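Local coordinates for putative hemin storage protein (Bordetella bronchiseptica, PDB 6AU1) that cleaves deacetylated poly-beta-1,6-N-acetylglucosamine through the glycoside hydrolase domain captured here, an activity that can disrupt bacterial biofilms, at residues 208-211 / 212-216. Sequence-based numbering, arbitrary orientation.
Sequences YLID and FTMHL
Phe212 N gives its hydrogen to Tyr208 O at 2.9 Å, the first of four i to i+4 backbone bonds that carry the helix from 208-211 into 212-216. The Phe212 ring lies against helix 135-151, where it meets His138 with the planes inclined and touches Ile141; one of its faces receives Leu216 CD1, 3.8 Å above the plane and displaced toward the rim.

Thr213 repeats the backbone bond, its N to Leu209 O, and adds a side-chain one. With chi1 at 65°, Thr213 OG1 sits between its own N and carbonyl carbon and reaches back one turn to donate to Ile210 O at 2.7 Å. Thr213 CG2 lies 3.4 Å from Leu209 O. Because Met214 N also donates to Ile210 O, at 2.9 Å and in the carbonyl plane, this oxygen is gripped twice. The C=O...donor angle is 157° for Met214 N but a more bent 123° for the hydroxyl. Thr213 OG1 is further hydrogen-bonded to Tyr260 OH, tying the helix to the loop after helix 253-259.

The Met214 chain folds back at chi2 and chi3, and Met214 CG passes 3.3 Å from Ile210 O. The same carbon makes a loose apolar contact with Ile210 CG2 at 4.4 Å; Tyr260 also touches the Met214 side chain. His215 N closes the series on Asp211 O, while its imidazole NE2 is hydrogen-bonded to Ser142 OG on helix 135-151.

This is a regular alpha-helical turn with a threonine hydroxyl bonded to the i-3 carbonyl, within one of the outer helices of a TIM-barrel glycoside hydrolase domain.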
ATOM      1  N   TYR A 208     -14.477  -4.091  -7.776  1.00 17.79           N
ATOM      2  CA  TYR A 208     -14.235  -2.942  -8.645  1.00 17.40           C
ATOM      3  C   TYR A 208     -12.834  -2.360  -8.418  1.00 16.74           C
ATOM      4  O   TYR A 208     -12.104  -2.084  -9.384  1.00 16.33           O
ATOM      5  CB  TYR A 208     -15.294  -1.855  -8.434  1.00 15.82           C
ATOM      6  CG  TYR A 208     -15.225  -0.753  -9.469  1.00 15.82           C
ATOM      7  CD1 TYR A 208     -15.917  -0.857 -10.667  1.00 15.87           C
ATOM      8  CD2 TYR A 208     -14.448   0.385  -9.252  1.00 18.55           C
ATOM      9  CE1 TYR A 208     -15.858   0.140 -11.614  1.00 21.81           C
ATOM     10  CE2 TYR A 208     -14.375   1.384 -10.194  1.00 19.04           C
ATOM     11  CZ  TYR A 208     -15.080   1.260 -11.375  1.00 24.51           C
ATOM     12  OH  TYR A 208     -15.020   2.257 -12.327  1.00 23.58           O
ATOM     13  N   LEU A 209     -12.463  -2.160  -7.154  1.00 16.35           N
ATOM     14  CA  LEU A 209     -11.122  -1.644  -6.844  1.00 13.53           C
ATOM     15  C   LEU A 209     -10.045  -2.613  -7.303  1.00 16.44           C
ATOM     16  O   LEU A 209      -9.012  -2.194  -7.840  1.00 15.81           O
ATOM     17  CB  LEU A 209     -10.966  -1.367  -5.344  1.00 14.99           C
ATOM     18  CG  LEU A 209     -11.789  -0.197  -4.800  1.00 17.11           C
ATOM     19  CD1 LEU A 209     -11.602  -0.083  -3.273  1.00 16.00           C
ATOM     20  CD2 LEU A 209     -11.403   1.113  -5.505  1.00 17.30           C
ATOM     21  N   ILE A 210     -10.273  -3.911  -7.098  1.00 14.29           N
ATOM     22  CA  ILE A 210      -9.291  -4.893  -7.554  1.00 15.98           C
ATOM     23  C   ILE A 210      -9.131  -4.838  -9.074  1.00 21.40           C
ATOM     24  O   ILE A 210      -8.005  -4.833  -9.587  1.00 18.16           O
ATOM     25  CB  ILE A 210      -9.671  -6.313  -7.127  1.00 14.47           C
ATOM     26  CG1 ILE A 210      -9.542  -6.455  -5.602  1.00 14.83           C
ATOM     27  CG2 ILE A 210      -8.798  -7.341  -7.847  1.00 19.25           C
ATOM     28  CD1 ILE A 210     -10.132  -7.774  -5.031  1.00 16.81           C
ATOM     29  N   ASP A 211     -10.255  -4.789  -9.787  1.00 19.16           N
ATOM     30  CA  ASP A 211     -10.220  -4.738 -11.245  1.00 20.33           C
ATOM     31  C   ASP A 211      -9.485  -3.489 -11.708  1.00 19.27           C
ATOM     32  O   ASP A 211      -8.734  -3.535 -12.691  1.00 17.66           O
ATOM     33  CB  ASP A 211     -11.633  -4.780 -11.831  1.00 22.54           C
ATOM     34  CG  ASP A 211     -12.251  -6.158 -11.747  1.00 31.14           C
ATOM     35  OD1 ASP A 211     -11.499  -7.129 -11.493  1.00 29.12           O
ATOM     36  OD2 ASP A 211     -13.482  -6.273 -11.940  1.00 30.48           O
ATOM     37  N   PHE A 212      -9.690  -2.382 -10.997  1.00 14.41           N
ATOM     38  CA  PHE A 212      -8.998  -1.139 -11.333  1.00 12.81           C
ATOM     39  C   PHE A 212      -7.495  -1.328 -11.184  1.00 18.59           C
ATOM     40  O   PHE A 212      -6.723  -0.913 -12.067  1.00 16.87           O
ATOM     41  CB  PHE A 212      -9.481   0.022 -10.456  1.00 13.17           C
ATOM     42  CG  PHE A 212      -8.832   1.339 -10.784  1.00 15.42           C
ATOM     43  CD1 PHE A 212      -8.838   1.827 -12.084  1.00 16.33           C
ATOM     44  CD2 PHE A 212      -8.215   2.086  -9.791  1.00 15.44           C
ATOM     45  CE1 PHE A 212      -8.240   3.049 -12.384  1.00 15.50           C
ATOM     46  CE2 PHE A 212      -7.616   3.309 -10.076  1.00 18.25           C
ATOM     47  CZ  PHE A 212      -7.631   3.793 -11.375  1.00 16.96           C
ATOM     48  N   THR A 213      -7.066  -1.965 -10.093  1.00 14.57           N
ATOM     49  CA  THR A 213      -5.627  -2.200  -9.934  1.00 15.22           C
ATOM     50  C   THR A 213      -5.106  -3.166 -10.993  1.00 17.05           C
ATOM     51  O   THR A 213      -3.948  -3.081 -11.374  1.00 16.46           O
ATOM     52  CB  THR A 213      -5.240  -2.729  -8.533  1.00 13.68           C
ATOM     53  OG1 THR A 213      -5.810  -4.025  -8.308  1.00 16.10           O
ATOM     54  CG2 THR A 213      -5.668  -1.732  -7.435  1.00 14.34           C
ATOM     55  N   MET A 214      -5.947  -4.072 -11.489  1.00 17.84           N
ATOM     56  CA  MET A 214      -5.495  -4.974 -12.558  1.00 18.51           C
ATOM     57  C   MET A 214      -5.324  -4.206 -13.868  1.00 20.85           C
ATOM     58  O   MET A 214      -4.461  -4.539 -14.673  1.00 19.58           O
ATOM     59  CB  MET A 214      -6.469  -6.130 -12.750  1.00 21.81           C
ATOM     60  CG  MET A 214      -6.548  -7.088 -11.562  1.00 23.37           C
ATOM     61  SD  MET A 214      -4.967  -7.901 -11.213  1.00 27.63           S
ATOM     62  CE  MET A 214      -4.418  -6.953  -9.799  1.00 26.03           C
ATOM     63  N   HIS A 215      -6.157  -3.185 -14.075  1.00 19.22           N
ATOM     64  CA  HIS A 215      -6.010  -2.274 -15.214  1.00 20.01           C
ATOM     65  C   HIS A 215      -4.672  -1.537 -15.134  1.00 17.58           C
ATOM     66  O   HIS A 215      -3.943  -1.459 -16.126  1.00 18.13           O
ATOM     67  CB  HIS A 215      -7.183  -1.279 -15.252  1.00 18.40           C
ATOM     68  CG  HIS A 215      -7.009  -0.145 -16.223  1.00 19.95           C
ATOM     69  ND1 HIS A 215      -7.130  -0.300 -17.587  1.00 23.03           N
ATOM     70  CD2 HIS A 215      -6.760   1.173 -16.018  1.00 18.21           C
ATOM     71  CE1 HIS A 215      -6.943   0.867 -18.181  1.00 25.47           C
ATOM     72  NE2 HIS A 215      -6.723   1.778 -17.250  1.00 22.91           N
ATOM     73  N   LEU A 216      -4.351  -1.017 -13.949  1.00 17.94           N
ATOM     74  CA  LEU A 216      -3.081  -0.313 -13.726  1.00 16.34           C
ATOM     75  C   LEU A 216      -1.896  -1.252 -13.932  1.00 16.57           C
ATOM     76  O   LEU A 216      -0.892  -0.883 -14.547  1.00 18.17           O
ATOM     77  CB  LEU A 216      -3.038   0.293 -12.322  1.00 15.76           C
ATOM     78  CG  LEU A 216      -4.154   1.312 -12.050  1.00 15.65           C
ATOM     79  CD1 LEU A 216      -4.139   1.752 -10.599  1.00 14.07           C
ATOM     80  CD2 LEU A 216      -4.013   2.513 -13.004  1.00 15.21           C
TER